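Local coordinates for putative branched chain amino acid ABC transporter, periplasmic amino acid-binding protein (Brucella ovis, PDB 4XFK) that belongs to the leucine-binding protein family and is a component of an amino-acid transport system, probably capturing branched-chain amino acids in the periplasm, at residues 25-30 against 292-297; 32-37 against 298-303; 245-250 against 264-269; 19-24 against 57-62; 224-229 against 249-254. The protein carries 1 engineered substitution. All blocks are in the same frame, centred on the assembly; numbering follows the deposited sequence.

Interaction 1 of 5, residues 25-30 against 292-297; sequences ASTGLL and PSYVEP
Y294 extends its ring with CG opposite the backbone N (chi1 177°), and T27 keeps OG1 on the side away from its carbonyl carbon (chi1 -63°), a pairing that brings the two hydroxyls together. T27 OG1 and Y294 OH hydrogen-bond at 2.7 Å, with OG1 lying in the ring plane at its edge. L30 CD1 also comes to that edge, 3.7 Å from Y294 CD2. The neighbouring residue V295 folds back against the ring, its CG1 over the centre of one face, and the same methyl touches T27 CG2 at 3.9 Å; its CG2 packs on L30 CB at 3.7 Å. L30 CD2 comes within 3.5 Å of E296 OE2, a van der Waals touch; OE2 is also hydrogen-bonded to H290 and Y284. E296 OE1 instead takes the S293 N-H on its anti lone pair, bracing the type II' turn from S293 to E296. A bound sodium ion lies about 4 Å from the V295 side chain. The first turn of helix 26-44 thus meets the turn leading into helix 296-312, with helix 274-288 covering P292 and loop residues W221 and Q248 touching Y294.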
# COMPACT_ATOMS: atom_id res chain seq x y z
N ALA A 25 -10.78 -1.68 12.23
CA ALA A 25 -9.64 -0.75 12.25
C ALA A 25 -8.27 -1.41 12.16
O ALA A 25 -7.27 -0.71 12.27
CB ALA A 25 -9.71 0.15 13.51
N SER A 26 -8.18 -2.71 11.93
CA SER A 26 -6.86 -3.35 11.99
C SER A 26 -5.87 -2.74 10.98
O SER A 26 -4.71 -2.51 11.32
CB SER A 26 -6.94 -4.87 11.85
OG SER A 26 -7.49 -5.27 10.61
N THR A 27 -6.32 -2.46 9.76
CA THR A 27 -5.42 -1.87 8.78
C THR A 27 -5.13 -0.41 9.10
O THR A 27 -3.97 0.02 9.07
CB THR A 27 -5.97 -2.05 7.35
OG1 THR A 27 -6.02 -3.45 7.06
CG2 THR A 27 -5.07 -1.38 6.33
N GLY A 28 -6.17 0.36 9.44
CA GLY A 28 -5.99 1.76 9.79
C GLY A 28 -5.03 1.95 10.95
O GLY A 28 -4.24 2.89 10.96
N LEU A 29 -5.07 1.03 11.92
CA LEU A 29 -4.16 1.13 13.06
C LEU A 29 -2.71 0.85 12.69
O LEU A 29 -1.79 1.35 13.35
CB LEU A 29 -4.63 0.22 14.20
CG LEU A 29 -5.89 0.71 14.91
CD1 LEU A 29 -6.46 -0.40 15.79
CD2 LEU A 29 -5.59 1.95 15.74
N LEU A 30 -2.48 0.06 11.64
CA LEU A 30 -1.12 -0.16 11.16
C LEU A 30 -0.63 1.07 10.39
O LEU A 30 0.55 1.42 10.49
CB LEU A 30 -1.02 -1.45 10.33
CG LEU A 30 -1.31 -2.73 11.13
CD1 LEU A 30 -1.34 -3.94 10.20
CD2 LEU A 30 -0.30 -2.92 12.28
N PRO A 292 7.59 -4.84 11.05
CA PRO A 292 6.79 -4.19 10.01
C PRO A 292 6.40 -5.15 8.89
O PRO A 292 7.20 -5.96 8.44
CB PRO A 292 7.72 -3.09 9.48
CG PRO A 292 9.09 -3.67 9.70
CD PRO A 292 9.02 -4.47 10.97
N SER A 293 5.15 -5.07 8.45
CA SER A 293 4.71 -5.87 7.32
C SER A 293 3.50 -5.20 6.68
O SER A 293 3.04 -4.17 7.16
CB SER A 293 4.34 -7.29 7.76
OG SER A 293 3.16 -7.26 8.55
N TYR A 294 3.02 -5.79 5.59
CA TYR A 294 1.74 -5.41 5.02
C TYR A 294 1.79 -3.91 4.65
O TYR A 294 2.70 -3.51 3.92
CB TYR A 294 0.64 -5.83 6.01
CG TYR A 294 -0.81 -5.50 5.69
CD1 TYR A 294 -1.34 -5.64 4.41
CD2 TYR A 294 -1.66 -5.05 6.70
CE1 TYR A 294 -2.67 -5.34 4.15
CE2 TYR A 294 -2.98 -4.75 6.46
CZ TYR A 294 -3.48 -4.88 5.18
OH TYR A 294 -4.79 -4.58 4.90
N VAL A 295 0.88 -3.08 5.16
CA VAL A 295 0.80 -1.67 4.75
C VAL A 295 1.92 -0.79 5.31
O VAL A 295 2.11 0.35 4.85
CB VAL A 295 -0.56 -1.05 5.14
CG1 VAL A 295 -1.70 -1.77 4.39
CG2 VAL A 295 -0.78 -1.12 6.65
N GLU A 296 2.66 -1.29 6.29
CA GLU A 296 3.59 -0.43 7.04
C GLU A 296 4.82 0.04 6.26
O GLU A 296 5.14 1.23 6.32
CB GLU A 296 3.96 -1.07 8.38
CG GLU A 296 2.75 -1.31 9.25
CD GLU A 296 3.08 -2.05 10.53
OE1 GLU A 296 3.58 -3.20 10.45
OE2 GLU A 296 2.85 -1.48 11.62
N PRO A 297 5.52 -0.86 5.54
CA PRO A 297 6.72 -0.39 4.83
C PRO A 297 6.47 0.75 3.83
O PRO A 297 7.25 1.72 3.84
CB PRO A 297 7.23 -1.67 4.15
CG PRO A 297 6.80 -2.76 5.10
CD PRO A 297 5.41 -2.33 5.49

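Interaction 2 of 5, residues 32-37 against 298-303; sequences RAAVLY and AAVFGL
A34 and A299 face each other with their methyls, CB to CB at 3.6 Å, the closest side-chain approach between the segments. The axes of 32-37 and 298-303 come within 8.5 Å and run in nearly the same direction, 25° apart. On one flank V300 slants against Y37. Its CG2 bridges two partners, A34 CB at 3.9 Å and Y37 CD2 at 4.0 Å, while V300 CG1 reaches Y37 CE2 at 4.1 Å; the valine meets the ring obliquely. Y37 gets there because its CG lies opposite the backbone N (chi1 173°), which carries the ring over toward helix 296-312 although its CB sets out along the flank. On the other flank L303 sets out toward helix 26-44 and lays CD1 against V35, 3.8 Å from V35 CA and 4.0 Å from V35 CG2, touching backbone and branch together. The ring of Y37 is also met by Y284 of helix 274-288, at a steep angle between planes, and its hydroxyl is bonded by D283; Y284 further covers A34 and V300. L115 packs on V35. Across the pair itself there is no hydrogen bond: the contact is made chiefly by methyls, the obliquely met ring of Y37 and the CA of V35, and all six touching residues are buried. The chemistry is therefore apolar, with cohesion resting on close fit, and the small alanine side chains are consistent with so short a distance between axes.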
# COMPACT_ATOMS: atom_id res chain seq x y z
N ARG A 32 -1.59 4.03 11.33
CA ARG A 32 -1.26 4.88 12.46
C ARG A 32 0.12 4.56 13.02
O ARG A 32 0.91 5.46 13.25
CB ARG A 32 -2.31 4.74 13.56
CG ARG A 32 -2.04 5.64 14.75
CD ARG A 32 -3.10 5.45 15.80
NE ARG A 32 -2.85 6.26 17.00
CZ ARG A 32 -2.12 5.83 18.02
NH1 ARG A 32 -1.56 4.63 17.98
NH2 ARG A 32 -1.94 6.60 19.08
N ALA A 33 0.41 3.28 13.21
CA ALA A 33 1.72 2.88 13.75
C ALA A 33 2.86 3.38 12.85
O ALA A 33 3.85 3.92 13.34
CB ALA A 33 1.80 1.37 13.93
N ALA A 34 2.70 3.22 11.54
CA ALA A 34 3.76 3.58 10.59
C ALA A 34 3.93 5.10 10.50
O ALA A 34 5.05 5.62 10.44
CB ALA A 34 3.47 3.00 9.22
N VAL A 35 2.81 5.82 10.48
CA VAL A 35 2.84 7.28 10.43
C VAL A 35 3.45 7.86 11.72
O VAL A 35 4.32 8.74 11.66
CB VAL A 35 1.43 7.84 10.16
CG1 VAL A 35 1.39 9.36 10.31
CG2 VAL A 35 0.98 7.43 8.76
N LEU A 36 3.04 7.35 12.87
CA LEU A 36 3.61 7.83 14.12
C LEU A 36 5.09 7.46 14.20
O LEU A 36 5.90 8.23 14.71
CB LEU A 36 2.86 7.28 15.33
CG LEU A 36 1.44 7.84 15.47
CD1 LEU A 36 0.77 7.32 16.74
CD2 LEU A 36 1.44 9.35 15.45
N TYR A 37 5.45 6.29 13.68
CA TYR A 37 6.87 5.91 13.66
C TYR A 37 7.71 6.91 12.86
O TYR A 37 8.69 7.44 13.37
CB TYR A 37 7.04 4.49 13.10
CG TYR A 37 8.49 4.07 12.90
CD1 TYR A 37 9.20 3.44 13.91
CD2 TYR A 37 9.12 4.29 11.68
CE1 TYR A 37 10.52 3.05 13.72
CE2 TYR A 37 10.44 3.90 11.48
CZ TYR A 37 11.13 3.29 12.50
OH TYR A 37 12.44 2.91 12.28
N ALA A 298 5.43 0.69 3.00
CA ALA A 298 5.17 1.78 2.06
C ALA A 298 4.92 3.10 2.80
O ALA A 298 5.38 4.16 2.37
CB ALA A 298 4.00 1.47 1.15
N ALA A 299 4.21 3.02 3.92
CA ALA A 299 3.91 4.23 4.68
C ALA A 299 5.19 4.83 5.26
O ALA A 299 5.42 6.04 5.15
CB ALA A 299 2.90 3.95 5.76
N VAL A 300 6.04 3.99 5.83
CA VAL A 300 7.31 4.47 6.37
C VAL A 300 8.23 5.01 5.27
O VAL A 300 8.76 6.12 5.38
CB VAL A 300 8.05 3.37 7.17
CG1 VAL A 300 9.46 3.84 7.54
CG2 VAL A 300 7.25 2.95 8.40
N PHE A 301 8.41 4.24 4.21
CA PHE A 301 9.36 4.63 3.17
C PHE A 301 8.86 5.89 2.44
O PHE A 301 9.64 6.77 2.09
CB PHE A 301 9.61 3.49 2.17
CG PHE A 301 10.16 2.21 2.79
CD1 PHE A 301 10.74 2.21 4.05
CD2 PHE A 301 10.07 1.01 2.10
CE1 PHE A 301 11.23 1.02 4.60
CE2 PHE A 301 10.57 -0.17 2.64
CZ PHE A 301 11.14 -0.16 3.90
N GLY A 302 7.55 5.97 2.24
CA GLY A 302 6.97 7.15 1.64
C GLY A 302 7.22 8.38 2.50
O GLY A 302 7.57 9.44 1.98
N LEU A 303 7.05 8.23 3.80
CA LEU A 303 7.29 9.35 4.70
C LEU A 303 8.77 9.67 4.84
O LEU A 303 9.13 10.80 5.13
CB LEU A 303 6.62 9.14 6.05
CG LEU A 303 5.09 9.20 6.03
CD1 LEU A 303 4.50 8.77 7.37
CD2 LEU A 303 4.61 10.60 5.67

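Interaction 3 of 5, residues 245-250 against 264-269; sequences FLDQPG and VSTPFN
A beta-alpha-beta crossover holds this contact: strand 240-243 ends, the chain turns through 245-248 as a type I beta turn, passes helix 251-255 and returns as strand 263-266, parallel to the first. The turn packs against V264 and T266 of the returning strand. V264 CG2 is the principal touching atom, lying 3.7 Å from L246 N and 3.8 Å from F245 N, so a methyl covers the backbone at the start of the turn. That methyl is set opposite the valine's own backbone N, leaving CG1 in the position between N and carbonyl carbon (chi1 70°). D247 crosses V264 at about a right angle and approaches T266 from the opposite direction, with T266 CG2 3.9 Å from D247 OD2. No direct hydrogen bond joins the segments. A water bridges them instead, hydrogen-bonded to D247 OD2 at 2.8 Å and to T266 OG1. The carboxylate has a further partner in Y294 N, and T266 OG1 is also bonded by Q357 NE2 of strand 350-360. F374 of strand 373-380 covers L246, D247 and V264, while R141 of helix 138-152 touches F245 and T266. Polar groups in this buried place are thus met by backbone, side chain and water together. T266 also makes an ST turn, its OG1 accepting the F268 N-H at 3.1 Å in a nearly straight bond of 164°.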
# COMPACT_ATOMS: atom_id res chain seq x y z
N PHE A 245 -1.44 -8.91 -0.25
CA PHE A 245 -1.64 -8.59 1.17
C PHE A 245 -1.60 -9.78 2.12
O PHE A 245 -2.06 -9.68 3.26
CB PHE A 245 -2.97 -7.84 1.38
CG PHE A 245 -3.08 -6.57 0.57
CD1 PHE A 245 -2.06 -5.63 0.56
CD2 PHE A 245 -4.22 -6.32 -0.18
CE1 PHE A 245 -2.17 -4.47 -0.20
CE2 PHE A 245 -4.34 -5.17 -0.93
CZ PHE A 245 -3.32 -4.23 -0.94
N LEU A 246 -1.01 -10.90 1.70
CA LEU A 246 -1.01 -12.07 2.58
C LEU A 246 -0.25 -11.85 3.88
O LEU A 246 -0.55 -12.51 4.88
CB LEU A 246 -0.48 -13.31 1.86
CG LEU A 246 -0.71 -14.64 2.57
CD1 LEU A 246 -2.19 -14.95 2.73
CD2 LEU A 246 0.00 -15.76 1.84
N ASP A 247 0.70 -10.92 3.90
CA ASP A 247 1.49 -10.70 5.13
C ASP A 247 0.78 -9.81 6.15
O ASP A 247 1.36 -9.47 7.18
CB ASP A 247 2.91 -10.22 4.83
CG ASP A 247 2.95 -8.87 4.15
OD1 ASP A 247 1.97 -8.53 3.47
OD2 ASP A 247 3.96 -8.16 4.30
N GLN A 248 -0.48 -9.44 5.91
CA GLN A 248 -1.28 -8.86 6.98
C GLN A 248 -1.30 -9.84 8.15
O GLN A 248 -1.54 -11.02 7.95
CB GLN A 248 -2.71 -8.58 6.52
CG GLN A 248 -3.56 -8.06 7.68
CD GLN A 248 -4.93 -7.55 7.26
OE1 GLN A 248 -5.39 -7.80 6.15
NE2 GLN A 248 -5.59 -6.83 8.16
N PRO A 249 -1.07 -9.34 9.37
CA PRO A 249 -1.10 -10.25 10.52
C PRO A 249 -2.40 -11.04 10.60
O PRO A 249 -3.48 -10.48 10.41
CB PRO A 249 -0.96 -9.29 11.70
CG PRO A 249 -0.14 -8.16 11.15
CD PRO A 249 -0.63 -7.98 9.74
N GLY A 250 -2.26 -12.35 10.84
CA GLY A 250 -3.40 -13.25 11.00
C GLY A 250 -3.57 -14.29 9.90
O GLY A 250 -4.09 -15.39 10.15
N VAL A 264 3.46 -13.55 -1.88
CA VAL A 264 3.08 -12.14 -1.81
C VAL A 264 4.20 -11.32 -2.44
O VAL A 264 5.36 -11.73 -2.42
CB VAL A 264 2.82 -11.70 -0.34
CG1 VAL A 264 4.12 -11.66 0.47
CG2 VAL A 264 2.08 -10.35 -0.27
N SER A 265 3.86 -10.19 -3.05
CA SER A 265 4.85 -9.22 -3.52
C SER A 265 4.61 -7.91 -2.79
O SER A 265 3.48 -7.39 -2.80
CB SER A 265 4.73 -9.02 -5.03
OG SER A 265 5.73 -8.10 -5.45
N THR A 266 5.65 -7.40 -2.13
CA THR A 266 5.53 -6.18 -1.32
C THR A 266 6.80 -5.34 -1.45
O THR A 266 7.80 -5.81 -1.98
CB THR A 266 5.31 -6.47 0.18
OG1 THR A 266 6.58 -6.75 0.78
CG2 THR A 266 4.34 -7.61 0.42
N PRO A 267 6.77 -4.08 -0.96
CA PRO A 267 7.99 -3.27 -1.04
C PRO A 267 9.09 -3.64 -0.05
O PRO A 267 10.10 -2.94 0.00
CB PRO A 267 7.48 -1.85 -0.70
CG PRO A 267 6.01 -1.89 -0.90
CD PRO A 267 5.60 -3.28 -0.56
N PHE A 268 8.94 -4.71 0.72
CA PHE A 268 9.87 -4.95 1.82
C PHE A 268 9.88 -6.40 2.32
O PHE A 268 8.85 -7.09 2.32
CB PHE A 268 9.53 -4.03 2.99
CG PHE A 268 10.34 -4.29 4.23
CD1 PHE A 268 11.66 -3.87 4.32
CD2 PHE A 268 9.78 -4.96 5.31
CE1 PHE A 268 12.41 -4.11 5.47
CE2 PHE A 268 10.54 -5.21 6.46
CZ PHE A 268 11.84 -4.78 6.53
N ASN A 269 11.05 -6.85 2.75
CA ASN A 269 11.14 -8.04 3.57
C ASN A 269 12.37 -7.85 4.46
O ASN A 269 13.37 -7.32 4.00
CB ASN A 269 11.26 -9.30 2.70
CG ASN A 269 11.40 -10.57 3.50
OD1 ASN A 269 12.46 -10.84 4.05
ND2 ASN A 269 10.33 -11.35 3.58
O HOH W 1 6.03 -6.47 3.48

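Interaction 4 of 5, residues 19-24 against 57-62; sequences TLSGPQ and EYDNQG
D59 reaches across to the loop after strand 13-18, and each step of its side chain finds something there. D59 CB touches L20 CB at 4.1 Å. D59 CG, set opposite the backbone N (chi1 -175°), turns the carboxylate toward the L20-S21 backbone and lies 3.6 Å from S21 OG. OD1 then takes two N-H groups from opposite faces of its plane: L20 N, 2.9 Å from D59 OD1 and well above the plane, and Q61 NE2, equally near and on the syn side. At the tip, D59 OD2 accepts from S21 OG at 2.6 Å through its syn lone pair. Three donors hold the carboxylate against rotation and probably stabilise its negative charge. Q61 bends back at chi2 and spends both its N-H groups, the second running from Q61 NE2 to S21 O at 2.9 Å, nearly in the amide plane of Q61 but tilted above the S21 carbonyl plane; NE2 thus ties the aspartate to the loop. Further along the strand, L20 CD1 touches E57 CB at 4.0 Å. T19 OG1 hydrogen-bonds a water, which accepts a weak bond from N60 ND2, a group also bonded to G63 O. N60 OD1 forms an Asx turn with G62 N. The contact lies at the surface where strand 54-59, an outermost strand of the parallel sheet, ends beside strand 13-18. E57 forms a salt bridge to R32 of helix 26-44, and helix 63-76 packs on Y58 and N60.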
# COMPACT_ATOMS: atom_id res chain seq x y z
N THR A 19 -9.45 4.75 9.55
CA THR A 19 -10.25 3.99 10.49
C THR A 19 -9.39 3.68 11.70
O THR A 19 -8.47 2.88 11.62
CB THR A 19 -10.74 2.67 9.87
OG1 THR A 19 -11.31 2.95 8.58
CG2 THR A 19 -11.77 2.00 10.77
N LEU A 20 -9.68 4.33 12.83
CA LEU A 20 -8.74 4.34 13.95
C LEU A 20 -9.29 3.70 15.22
O LEU A 20 -8.62 3.70 16.27
CB LEU A 20 -8.23 5.76 14.23
CG LEU A 20 -7.37 6.34 13.10
CD1 LEU A 20 -7.09 7.82 13.34
CD2 LEU A 20 -6.08 5.55 12.92
N SER A 21 -10.50 3.15 15.15
CA SER A 21 -11.06 2.45 16.30
C SER A 21 -12.06 1.41 15.83
O SER A 21 -12.58 1.50 14.72
CB SER A 21 -11.74 3.42 17.28
OG SER A 21 -12.91 4.01 16.72
N GLY A 22 -12.32 0.43 16.68
CA GLY A 22 -13.39 -0.52 16.42
C GLY A 22 -12.97 -1.72 15.59
O GLY A 22 -11.81 -1.87 15.22
N PRO A 23 -13.94 -2.60 15.29
CA PRO A 23 -13.65 -3.92 14.71
C PRO A 23 -13.12 -3.90 13.28
O PRO A 23 -12.59 -4.92 12.84
CB PRO A 23 -15.01 -4.64 14.78
CG PRO A 23 -16.02 -3.55 14.84
CD PRO A 23 -15.38 -2.43 15.60
N GLN A 24 -13.23 -2.78 12.58
CA GLN A 24 -12.74 -2.71 11.20
C GLN A 24 -11.41 -1.97 11.10
O GLN A 24 -10.97 -1.66 9.99
CB GLN A 24 -13.76 -2.01 10.30
CG GLN A 24 -15.17 -2.54 10.35
CD GLN A 24 -15.25 -4.04 10.14
OE1 GLN A 24 -14.47 -4.63 9.38
NE2 GLN A 24 -16.21 -4.67 10.80
N GLU A 57 -5.18 13.53 14.19
CA GLU A 57 -5.84 12.29 13.81
C GLU A 57 -7.35 12.45 13.72
O GLU A 57 -7.96 13.08 14.58
CB GLU A 57 -5.49 11.19 14.80
CG GLU A 57 -3.99 10.87 14.86
CD GLU A 57 -3.65 9.87 15.95
OE1 GLU A 57 -3.98 8.68 15.79
OE2 GLU A 57 -3.06 10.27 16.97
N TYR A 58 -7.94 11.88 12.66
CA TYR A 58 -9.38 11.90 12.44
C TYR A 58 -9.88 10.49 12.18
O TYR A 58 -9.61 9.91 11.13
CB TYR A 58 -9.76 12.82 11.27
CG TYR A 58 -9.37 14.25 11.53
CD1 TYR A 58 -8.07 14.69 11.28
CD2 TYR A 58 -10.28 15.17 12.05
CE1 TYR A 58 -7.69 15.99 11.55
CE2 TYR A 58 -9.91 16.47 12.31
CZ TYR A 58 -8.61 16.87 12.06
OH TYR A 58 -8.22 18.17 12.31
N ASP A 59 -10.57 9.93 13.16
CA ASP A 59 -11.13 8.59 13.07
C ASP A 59 -12.33 8.61 12.14
O ASP A 59 -13.36 9.19 12.46
CB ASP A 59 -11.53 8.15 14.48
CG ASP A 59 -12.01 6.71 14.56
OD1 ASP A 59 -11.96 5.97 13.54
OD2 ASP A 59 -12.46 6.32 15.67
N ASN A 60 -12.18 7.98 10.98
CA ASN A 60 -13.24 7.92 9.99
C ASN A 60 -13.97 6.60 10.10
O ASN A 60 -13.44 5.55 9.72
CB ASN A 60 -12.69 8.09 8.57
CG ASN A 60 -13.76 7.91 7.52
OD1 ASN A 60 -14.94 8.16 7.80
ND2 ASN A 60 -13.38 7.46 6.33
N GLN A 61 -15.20 6.65 10.60
CA GLN A 61 -16.00 5.44 10.79
C GLN A 61 -17.01 5.23 9.68
O GLN A 61 -17.76 4.26 9.69
CB GLN A 61 -16.73 5.52 12.13
CG GLN A 61 -15.78 5.42 13.31
CD GLN A 61 -15.26 4.00 13.49
OE1 GLN A 61 -16.03 3.04 13.47
NE2 GLN A 61 -13.95 3.87 13.64
N GLY A 62 -17.03 6.15 8.73
CA GLY A 62 -18.09 6.18 7.74
C GLY A 62 -17.70 6.07 6.28
O GLY A 62 -18.41 6.58 5.42
O HOH W 2 -11.45 5.00 6.58

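Interaction 5 of 5, residues 224-229 against 249-254; sequences DLLLLM and PGNIGN
L226 and N251 bury the most surface here, with N254 next. L226 turns its CD2 methyl into the start of the short helix, 3.4 Å from G250 C and 3.2 Å from N251 OD1. G250 is the N-cap residue, and its lack of a side chain allows so close an approach. N251 crosses L226 at about a right angle and also lies against L225, whose CD2 is 3.7 Å from N251 ND2. Although N251 OD1 comes near L226 N, the angle is poor and no hydrogen bond forms; within the contact the oxygen is packed mainly among carbons of L225 and L226. The other end of the amide is used: ND2 donates to L246 O, in the turn preceding the helix, which fixes how the amide is rotated. One helical turn later, N254 points at helix 223-235 and gives the hydrogen bond across the contact, N254 ND2 to L226 O at 3.0 Å. It is nearly linear (174°) and lies in the asparagine's amide plane, but comes from well above the carbonyl plane, 60° out of it. The carbonyl thereby gains a donor from outside its own helix. Helix 223-235, which packs L228 and M229 on F241 of strand 240-243, thus meets the start of helix 251-255, which follows that strand, while D368 accepts from the G250 and G253 N-H groups.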
# COMPACT_ATOMS: atom_id res chain seq x y z
N ASP A 224 -11.75 -10.55 4.15
CA ASP A 224 -11.90 -11.13 2.82
C ASP A 224 -10.69 -11.96 2.41
O ASP A 224 -10.80 -12.78 1.50
CB ASP A 224 -12.17 -10.05 1.78
CG ASP A 224 -13.58 -9.51 1.87
OD1 ASP A 224 -14.45 -10.15 2.50
OD2 ASP A 224 -13.83 -8.44 1.28
N LEU A 225 -9.53 -11.74 3.04
CA LEU A 225 -8.42 -12.68 2.88
C LEU A 225 -8.30 -13.63 4.09
O LEU A 225 -8.11 -14.82 3.90
CB LEU A 225 -7.08 -11.99 2.57
CG LEU A 225 -5.92 -12.93 2.19
CD1 LEU A 225 -6.32 -13.88 1.06
CD2 LEU A 225 -4.70 -12.12 1.79
N LEU A 226 -8.44 -13.11 5.31
CA LEU A 226 -8.34 -13.94 6.51
C LEU A 226 -9.29 -15.14 6.47
O LEU A 226 -8.89 -16.28 6.73
CB LEU A 226 -8.60 -13.11 7.77
CG LEU A 226 -7.57 -12.03 8.13
CD1 LEU A 226 -8.14 -11.01 9.11
CD2 LEU A 226 -6.31 -12.66 8.71
N LEU A 227 -10.55 -14.89 6.13
CA LEU A 227 -11.56 -15.95 6.15
C LEU A 227 -11.49 -16.81 4.90
O LEU A 227 -11.87 -17.98 4.93
CB LEU A 227 -12.96 -15.37 6.34
CG LEU A 227 -13.20 -14.63 7.65
CD1 LEU A 227 -14.64 -14.13 7.73
CD2 LEU A 227 -12.83 -15.50 8.87
N LEU A 228 -10.99 -16.23 3.81
CA LEU A 228 -10.74 -17.00 2.60
C LEU A 228 -9.63 -18.03 2.86
O LEU A 228 -9.76 -19.20 2.47
CB LEU A 228 -10.37 -16.05 1.45
CG LEU A 228 -10.00 -16.70 0.11
CD1 LEU A 228 -11.08 -17.66 -0.39
CD2 LEU A 228 -9.70 -15.61 -0.93
N MET A 229 -8.56 -17.60 3.51
CA MET A 229 -7.47 -18.51 3.88
C MET A 229 -7.96 -19.61 4.81
O MET A 229 -7.60 -20.78 4.65
CB MET A 229 -6.31 -17.75 4.54
CG MET A 229 -5.57 -16.79 3.62
SD MET A 229 -4.98 -17.56 2.09
CE MET A 229 -3.69 -18.64 2.71
N PRO A 249 -1.07 -9.34 9.37
CA PRO A 249 -1.10 -10.25 10.52
C PRO A 249 -2.40 -11.04 10.60
O PRO A 249 -3.48 -10.48 10.41
CB PRO A 249 -0.96 -9.29 11.70
CG PRO A 249 -0.14 -8.16 11.15
CD PRO A 249 -0.63 -7.98 9.74
N GLY A 250 -2.26 -12.35 10.84
CA GLY A 250 -3.40 -13.25 11.00
C GLY A 250 -3.57 -14.29 9.90
O GLY A 250 -4.09 -15.39 10.15
N ASN A 251 -3.17 -13.97 8.67
CA ASN A 251 -3.40 -14.87 7.54
C ASN A 251 -2.66 -16.20 7.62
O ASN A 251 -3.22 -17.24 7.26
CB ASN A 251 -3.03 -14.19 6.23
CG ASN A 251 -4.05 -13.18 5.80
OD1 ASN A 251 -5.25 -13.45 5.83
ND2 ASN A 251 -3.59 -12.03 5.36
N ILE A 252 -1.40 -16.18 8.05
CA ILE A 252 -0.61 -17.40 8.10
C ILE A 252 -1.10 -18.33 9.20
O ILE A 252 -1.17 -19.55 9.00
CB ILE A 252 0.90 -17.09 8.20
CG1 ILE A 252 1.32 -16.25 6.99
CG2 ILE A 252 1.72 -18.38 8.30
CD1 ILE A 252 0.87 -16.82 5.66
N GLY A 253 -1.48 -17.78 10.34
CA GLY A 253 -2.12 -18.57 11.38
C GLY A 253 -3.37 -19.24 10.84
O GLY A 253 -3.59 -20.44 11.05
N ASN A 254 -4.20 -18.49 10.12
CA ASN A 254 -5.43 -19.05 9.57
C ASN A 254 -5.17 -20.10 8.49
O ASN A 254 -5.99 -21.00 8.28
CB ASN A 254 -6.34 -17.96 9.01
CG ASN A 254 -7.20 -17.32 10.08
OD1 ASN A 254 -6.96 -17.49 11.28
ND2 ASN A 254 -8.20 -16.58 9.65

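Interactions 1, 2 and 3 are buried, interaction 5 is partly so, and interaction 4 lies at the surface. Interactions 1 and 2 lie along the same pair of helices, 26-44 and 296-312, interaction 1 at the turn leading into 296-312 with a hydroxyl pair and methyl-to-ring packing, interaction 2 by apolar fit alone. Interactions 3 and 5 share P249 and G250 and meet through N251 and L246; one uses a bridging water, the other a single amide bond. Interaction 1 reaches interaction 3 through Y294 and D247. Interaction 4, the richest in direct hydrogen bonds, meets helix 26-44 through L20 and the R32-E57 salt bridge, but has no touch with interactions 3 and 5.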